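Local coordinates for structural protein ORF131 (Acidianus two-tailed virus, PDB 3FAJ) that is a structural protein of the virion of an archaeal virus and probably binds DNA, though its precise role is not established, at residues E69-A74 and P125-R130; H76-M81 and Q116-F121; S83-P88 and A107-N112. All coordinates share one frame; numbering follows the deposited sequence. Where two conformers were deposited one is given.

Interaction 1 of 3, residues E69-A74 and P125-R130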
# COMPACT_ATOMS: atom_id res chain seq x y z
N GLU A 69 7.72 9.67 -7.72
CA GLU A 69 7.63 10.39 -6.45
C GLU A 69 6.22 10.31 -5.86
O GLU A 69 6.07 10.13 -4.66
CB GLU A 69 8.03 11.87 -6.63
CG GLU A 69 8.07 12.66 -5.32
CD GLU A 69 8.60 14.07 -5.46
OE1 GLU A 69 9.15 14.43 -6.55
OE2 GLU A 69 8.51 14.82 -4.47
N ARG A 70 5.20 10.46 -6.70
CA ARG A 70 3.81 10.47 -6.22
C ARG A 70 3.40 9.08 -5.73
O ARG A 70 2.67 8.94 -4.72
CB ARG A 70 2.86 10.97 -7.30
CG ARG A 70 3.13 12.41 -7.74
CD ARG A 70 2.01 12.91 -8.65
NE ARG A 70 2.21 14.28 -9.12
CZ ARG A 70 2.03 15.37 -8.39
NH1 ARG A 70 1.67 15.27 -7.11
NH2 ARG A 70 2.21 16.58 -8.93
N THR A 71 3.88 8.05 -6.43
CA THR A 71 3.66 6.66 -6.05
C THR A 71 4.30 6.36 -4.68
O THR A 71 3.66 5.77 -3.79
CB THR A 71 4.24 5.69 -7.14
OG1 THR A 71 3.43 5.81 -8.33
CG2 THR A 71 4.23 4.23 -6.65
N LYS A 72 5.54 6.81 -4.51
CA LYS A 72 6.24 6.70 -3.23
C LYS A 72 5.38 7.32 -2.14
O LYS A 72 5.16 6.70 -1.08
CB LYS A 72 7.60 7.40 -3.32
CG LYS A 72 8.36 7.54 -1.99
CD LYS A 72 9.52 8.52 -2.14
CE LYS A 72 9.06 10.01 -2.11
NZ LYS A 72 10.25 10.92 -2.24
N GLU A 73 4.89 8.54 -2.38
CA GLU A 73 4.14 9.26 -1.34
C GLU A 73 2.80 8.59 -1.03
O GLU A 73 2.41 8.52 0.15
CB GLU A 73 3.96 10.71 -1.74
CG GLU A 73 5.32 11.47 -1.75
CD GLU A 73 5.24 12.87 -2.32
OE1 GLU A 73 4.28 13.18 -3.06
OE2 GLU A 73 6.17 13.67 -2.03
N ALA A 74 2.12 8.07 -2.05
CA ALA A 74 0.85 7.39 -1.80
C ALA A 74 1.04 6.14 -0.94
O ALA A 74 0.27 5.92 0.01
CB ALA A 74 0.09 7.07 -3.13
N PRO A 125 -4.76 3.99 -14.23
CA PRO A 125 -3.93 3.87 -15.44
C PRO A 125 -2.79 4.87 -15.50
O PRO A 125 -1.64 4.48 -15.78
CB PRO A 125 -4.93 4.12 -16.58
CG PRO A 125 -6.20 3.62 -16.05
CD PRO A 125 -6.20 3.97 -14.57
N ALA A 126 -3.09 6.14 -15.24
CA ALA A 126 -2.10 7.22 -15.35
C ALA A 126 -0.88 6.95 -14.49
O ALA A 126 0.26 7.13 -14.92
CB ALA A 126 -2.73 8.56 -14.97
N THR A 127 -1.12 6.53 -13.25
CA THR A 127 -0.03 6.23 -12.32
C THR A 127 0.77 5.01 -12.78
O THR A 127 2.00 5.05 -12.82
CB THR A 127 -0.58 6.04 -10.90
OG1 THR A 127 -1.22 7.25 -10.50
CG2 THR A 127 0.56 5.71 -9.92
N GLN A 128 0.07 3.94 -13.15
CA GLN A 128 0.77 2.72 -13.58
C GLN A 128 1.61 2.94 -14.83
O GLN A 128 2.76 2.51 -14.91
CB GLN A 128 -0.19 1.55 -13.70
CG GLN A 128 -0.84 1.28 -12.32
CD GLN A 128 -1.49 -0.07 -12.22
OE1 GLN A 128 -1.34 -0.90 -13.10
NE2 GLN A 128 -2.18 -0.31 -11.11
N VAL A 129 1.03 3.63 -15.81
CA VAL A 129 1.77 3.99 -17.03
C VAL A 129 2.99 4.82 -16.68
O VAL A 129 4.08 4.58 -17.19
CB VAL A 129 0.85 4.76 -18.00
CG1 VAL A 129 1.66 5.37 -19.17
CG2 VAL A 129 -0.24 3.84 -18.49
N ARG A 130 2.80 5.80 -15.80
CA ARG A 130 3.89 6.66 -15.37
C ARG A 130 5.02 5.85 -14.76
O ARG A 130 6.20 6.16 -14.95
CB ARG A 130 3.39 7.71 -14.37
CG ARG A 130 4.37 8.84 -14.11
CD ARG A 130 3.68 10.03 -13.46
NE ARG A 130 3.11 9.69 -12.16
CZ ARG A 130 1.81 9.64 -11.90
NH1 ARG A 130 0.93 9.92 -12.85
NH2 ARG A 130 1.38 9.32 -10.69
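Thr71 and Thr127 meet where the start of helix 69-86 faces the short C-terminal helix 125-132. The touch runs from the hydroxyl of one to the methyl of the other: Thr71 OG1 lies 3.3 Å from Thr127 CG2. Both threonines are buried. Thr127 OG1 lies beside the backbone N (chi1 -61°), which leaves CG2 anti to that N and turned to the neighbouring helix. Thr127 OG1 then stays on its own side, where it pairs with Phe121 O and Ser124 OG. Thr71 OG1 has its polar partner in Asn131 ND2. Both hydroxyls are thus satisfied.

Helix 125-132 is the last of a mostly helical chain of the RIP/P131 family. Here it packs beside the first turns of helix 69-86, with Thr71 CA and Thr127 CA 7.3 Å apart. Ala32 of helix 31-43 touches both threonines.

The arginines add a looser contact at the margin. Arg70 CD lies over one face of the Arg130 guanidinium, and Arg70 CB comes within 4.1 Å of Arg130 NH2. The two guanidinium planes are nearly perpendicular, 86° apart, so they do not stack. The bend of Arg130 at chi3 (62°) brings its end back to its own helix. There Arg130 NH2 makes a weak hydrogen bond to Thr127 OG1, 3.3 Å long. Both arginine side chains also touch Phe121.

Interaction 2 of 3, residues H76-M81 and Q116-F121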
# COMPACT_ATOMS: atom_id res chain seq x y z
N HIS A 76 3.55 5.62 1.10
CA HIS A 76 3.94 6.09 2.42
C HIS A 76 2.70 6.43 3.26
O HIS A 76 2.64 6.08 4.45
CB HIS A 76 4.87 7.30 2.28
CG HIS A 76 5.53 7.70 3.56
ND1 HIS A 76 4.99 8.64 4.42
CD2 HIS A 76 6.69 7.30 4.13
CE1 HIS A 76 5.79 8.80 5.46
NE2 HIS A 76 6.83 8.00 5.31
N ALA A 77 1.72 7.10 2.65
CA ALA A 77 0.50 7.49 3.38
C ALA A 77 -0.25 6.26 3.87
O ALA A 77 -0.72 6.23 5.02
CB ALA A 77 -0.42 8.39 2.49
N ILE A 78 -0.34 5.24 3.02
CA ILE A 78 -1.04 4.00 3.38
C ILE A 78 -0.30 3.25 4.50
O ILE A 78 -0.93 2.78 5.45
CB ILE A 78 -1.26 3.10 2.15
CG1 ILE A 78 -2.27 3.79 1.20
CG2 ILE A 78 -1.78 1.71 2.58
CD1 ILE A 78 -2.31 3.14 -0.22
N VAL A 79 1.03 3.18 4.39
CA VAL A 79 1.83 2.53 5.43
C VAL A 79 1.57 3.18 6.78
O VAL A 79 1.37 2.48 7.79
CB VAL A 79 3.35 2.50 5.07
CG1 VAL A 79 4.20 2.07 6.29
CG2 VAL A 79 3.59 1.58 3.86
N LYS A 80 1.56 4.51 6.82
CA LYS A 80 1.27 5.25 8.05
C LYS A 80 -0.11 4.88 8.62
O LYS A 80 -0.27 4.67 9.84
CB LYS A 80 1.34 6.75 7.78
CG LYS A 80 1.17 7.62 9.03
CD LYS A 80 1.85 8.97 8.88
CE LYS A 80 1.45 9.73 7.62
NZ LYS A 80 1.71 11.20 7.79
N MET A 81 -1.11 4.80 7.74
CA MET A 81 -2.47 4.51 8.17
C MET A 81 -2.55 3.12 8.78
O MET A 81 -3.15 2.93 9.84
CB MET A 81 -3.47 4.63 7.00
CG MET A 81 -3.77 6.09 6.67
SD MET A 81 -4.92 6.17 5.28
CE MET A 81 -3.85 6.31 3.86
N GLN A 116 -8.85 4.92 0.60
CA GLN A 116 -9.53 4.63 -0.67
C GLN A 116 -8.93 5.47 -1.80
O GLN A 116 -8.70 4.95 -2.90
CB GLN A 116 -11.03 4.91 -0.57
CG GLN A 116 -11.75 4.02 0.45
CD GLN A 116 -13.16 4.52 0.80
OE1 GLN A 116 -13.59 5.63 0.41
NE2 GLN A 116 -13.88 3.71 1.58
N GLN A 117 -8.70 6.75 -1.54
CA GLN A 117 -8.14 7.65 -2.56
C GLN A 117 -6.74 7.20 -2.97
O GLN A 117 -6.42 7.19 -4.17
CB GLN A 117 -8.04 9.07 -2.03
CG GLN A 117 -9.31 9.83 -1.90
CD GLN A 117 -9.01 11.22 -1.37
OE1 GLN A 117 -7.91 11.47 -0.87
NE2 GLN A 117 -9.96 12.13 -1.50
N ALA A 118 -5.92 6.85 -1.97
CA ALA A 118 -4.53 6.48 -2.24
C ALA A 118 -4.48 5.19 -3.06
O ALA A 118 -3.75 5.08 -4.04
CB ALA A 118 -3.73 6.34 -0.93
N LYS A 119 -5.32 4.21 -2.69
CA LYS A 119 -5.36 2.94 -3.40
C LYS A 119 -5.83 3.14 -4.85
O LYS A 119 -5.24 2.60 -5.78
CB LYS A 119 -6.22 1.92 -2.64
CG LYS A 119 -6.25 0.55 -3.32
CD LYS A 119 -7.02 -0.44 -2.46
CE LYS A 119 -6.93 -1.84 -3.06
NZ LYS A 119 -7.86 -2.06 -4.18
N ALA A 120 -6.87 3.96 -5.03
CA ALA A 120 -7.37 4.26 -6.38
C ALA A 120 -6.29 4.95 -7.22
O ALA A 120 -6.19 4.72 -8.43
CB ALA A 120 -8.58 5.14 -6.31
N PHE A 121 -5.54 5.84 -6.59
CA PHE A 121 -4.46 6.56 -7.27
C PHE A 121 -3.41 5.58 -7.76
O PHE A 121 -2.95 5.65 -8.90
CB PHE A 121 -3.85 7.61 -6.34
CG PHE A 121 -2.68 8.34 -6.94
CD1 PHE A 121 -2.88 9.29 -7.94
CD2 PHE A 121 -1.39 8.09 -6.49
CE1 PHE A 121 -1.80 9.98 -8.49
CE2 PHE A 121 -0.29 8.77 -7.05
CZ PHE A 121 -0.52 9.73 -8.04
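Ile78 and Ala118 make the central contact between helix 69-86 and helix 113-123. It is purely apolar. Ala118 CB sits against the outer part of the Ile78 side chain and meets two of its carbons at once, with Ile78 CD1 and Ile78 CG1 each 3.6 Å from Ala118 CB. The same terminal methyl also reaches the backbone of the next residue: Ile78 CD1 lies 4.0 Å from Lys119 N. The longer branch of Ile78 therefore does all the touching.

The torsions of Ile78 explain this. CG1 is anti to the carbonyl carbon (chi1 -68°), and CD1 continues the chain outward in an extended form (chi2 166°). The small methyl of Ala118 lets the helices come near, with Ile78 CA and Ala118 CA 7.1 Å apart.

Further out, other residues enclose the isoleucine. Tyr115 and Leu122 touch it from helix 113-123, Leu39 from helix 31-43 and Leu56 from helix 51-66. Ile78 is buried as a result. Lys119 points its end away from helix 69-86. Its chain runs extended to CE and turns at the last bond (chi4 -80°), and NZ forms a salt bridge with Asp40. The lysine so joins helix 113-123 to helix 31-43 while its backbone borders the isoleucine methyl. Ile78 thus lies where side chains of four helices converge, the apolar interior of a small helical bundle belonging to the RIP/P131 family.

Interaction 3 of 3, residues S83-P88 and A107-N112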
# COMPACT_ATOMS: atom_id res chain seq x y z
N SER A 83 0.01 1.23 10.00
CA SER A 83 0.83 1.24 11.22
C SER A 83 0.08 1.83 12.41
O SER A 83 0.10 1.27 13.51
CB SER A 83 2.12 2.03 10.99
OG SER A 83 2.86 1.49 9.91
N ASP A 84 -0.58 2.96 12.17
CA ASP A 84 -1.32 3.66 13.20
C ASP A 84 -2.49 2.83 13.71
O ASP A 84 -2.74 2.81 14.92
CB ASP A 84 -1.82 5.02 12.70
CG ASP A 84 -0.70 6.05 12.53
OD1 ASP A 84 0.46 5.82 12.98
OD2 ASP A 84 -0.99 7.11 11.92
N ALA A 85 -3.20 2.17 12.79
CA ALA A 85 -4.37 1.37 13.13
C ALA A 85 -3.94 0.12 13.92
O ALA A 85 -4.71 -0.40 14.71
CB ALA A 85 -5.16 0.99 11.88
N MET A 86 -2.70 -0.33 13.71
CA MET A 86 -2.19 -1.51 14.40
C MET A 86 -1.66 -1.23 15.81
O MET A 86 -1.41 -2.18 16.57
CB MET A 86 -1.12 -2.23 13.58
CG MET A 86 -1.67 -3.04 12.42
SD MET A 86 -2.83 -4.36 12.90
CE MET A 86 -1.80 -5.44 13.88
N LYS A 87 -1.48 0.05 16.14
CA LYS A 87 -0.89 0.44 17.44
C LYS A 87 -1.58 -0.19 18.66
O LYS A 87 -0.88 -0.76 19.50
CB LYS A 87 -0.80 1.97 17.58
CG LYS A 87 0.17 2.63 16.62
CD LYS A 87 0.65 3.96 17.15
CE LYS A 87 1.04 4.94 16.03
NZ LYS A 87 1.94 4.38 14.96
N PRO A 88 -2.93 -0.11 18.75
CA PRO A 88 -3.61 -0.76 19.89
C PRO A 88 -3.38 -2.28 19.98
O PRO A 88 -3.63 -2.88 21.03
CB PRO A 88 -5.09 -0.48 19.62
CG PRO A 88 -5.11 0.70 18.75
CD PRO A 88 -3.89 0.59 17.88
N ALA A 107 -11.40 -3.27 8.46
CA ALA A 107 -12.60 -2.45 8.30
C ALA A 107 -12.29 -0.96 8.45
O ALA A 107 -12.74 -0.14 7.64
CB ALA A 107 -13.66 -2.88 9.32
N GLN A 108 -11.52 -0.61 9.48
CA GLN A 108 -11.20 0.81 9.75
C GLN A 108 -10.41 1.39 8.58
O GLN A 108 -10.78 2.45 8.03
CB GLN A 108 -10.40 0.91 11.04
CG GLN A 108 -9.91 2.31 11.38
CD GLN A 108 -9.05 2.33 12.62
OE1 GLN A 108 -9.14 1.44 13.47
NE2 GLN A 108 -8.19 3.34 12.73
N VAL A 109 -9.36 0.69 8.18
CA VAL A 109 -8.48 1.18 7.09
C VAL A 109 -9.24 1.31 5.76
O VAL A 109 -9.19 2.36 5.10
CB VAL A 109 -7.20 0.31 6.96
CG1 VAL A 109 -6.37 0.73 5.75
CG2 VAL A 109 -6.36 0.43 8.24
N THR A 110 -9.95 0.25 5.37
CA THR A 110 -10.65 0.24 4.08
C THR A 110 -11.78 1.27 4.01
O THR A 110 -12.14 1.74 2.92
CB THR A 110 -11.16 -1.16 3.69
OG1 THR A 110 -12.05 -1.65 4.69
CG2 THR A 110 -9.99 -2.13 3.56
N SER A 111 -12.31 1.64 5.18
CA SER A 111 -13.37 2.65 5.29
C SER A 111 -12.84 4.09 5.30
O SER A 111 -13.61 5.04 5.20
CB SER A 111 -14.19 2.42 6.56
OG SER A 111 -15.02 1.29 6.43
N ASN A 112 -11.53 4.23 5.44
CA ASN A 112 -10.89 5.55 5.50
C ASN A 112 -10.84 6.18 4.10
O ASN A 112 -10.22 5.63 3.20
CB ASN A 112 -9.49 5.41 6.10
CG ASN A 112 -8.77 6.74 6.31
OD1 ASN A 112 -8.98 7.70 5.57
ND2 ASN A 112 -7.87 6.78 7.31
O HOH W 1 -7.12 0.61 15.50
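Ala85 and Val109 face each other with their CA atoms 7.3 Å apart, where helix 69-86, near its C-terminal end, packs against helix 103-111. This is helix-to-helix packing near one end of the small helical fold of the RIP/P131 family. Asn112 stands just beyond helix 103-111, at the N-cap of helix 113-123, and its OD1 accepts a bond from Glu114 N.

The methyl of Ala85 is the centre of the contact. It points toward the other helix and meets two side chains. Ala85 CB lies 3.9 Å from Val109 CG2, an apolar touch between buried residues. Val109 CG2 is the branch anti to the carbonyl carbon. Phe42 of helix 31-43 touches Val109 too, and Val105 of helix 103-111 adds to the cover of Ala85.

The second partner is Gln108, which lies at the exposed margin. With CG anti to the backbone N (chi1 176°) and the chain extended beyond it, the amide reaches across to helix 69-86. Its nitrogen rests near the alanine methyl, Gln108 NE2 being 3.9 Å from Ala85 CB.

Within 83-88, Asp84 of the helix and Lys87 of the 3-10 segment after it form a salt bridge. Lys87 NZ is 2.9 Å from Asp84 OD1, which accepts through its anti lone pair, away from the other carboxylate oxygen.

A water completes the link between the helices. It donates to both sides, at 2.7 Å to Ala85 O and 3.0 Å to Gln108 OE1.

Helix 69-86 carries the first segment of all three interactions, in the order 1, 2, 3. The chain then turns back, and helices 103-111, 113-123 and 125-132 meet it in the reverse order. Interaction 3 closes the shortest loop, from 83-88 to 107-112. Interaction 2 encloses that loop, and interaction 1 encloses both. The three are nested and none cross. Interactions 1 and 3 lie on opposite sides of the chain's centre, with their own centres about 23 Å apart. Interaction 2 touches each of them: Ala74 CB packs on the Phe121 ring, and Gln116 NE2 probably bonds to Thr110 O.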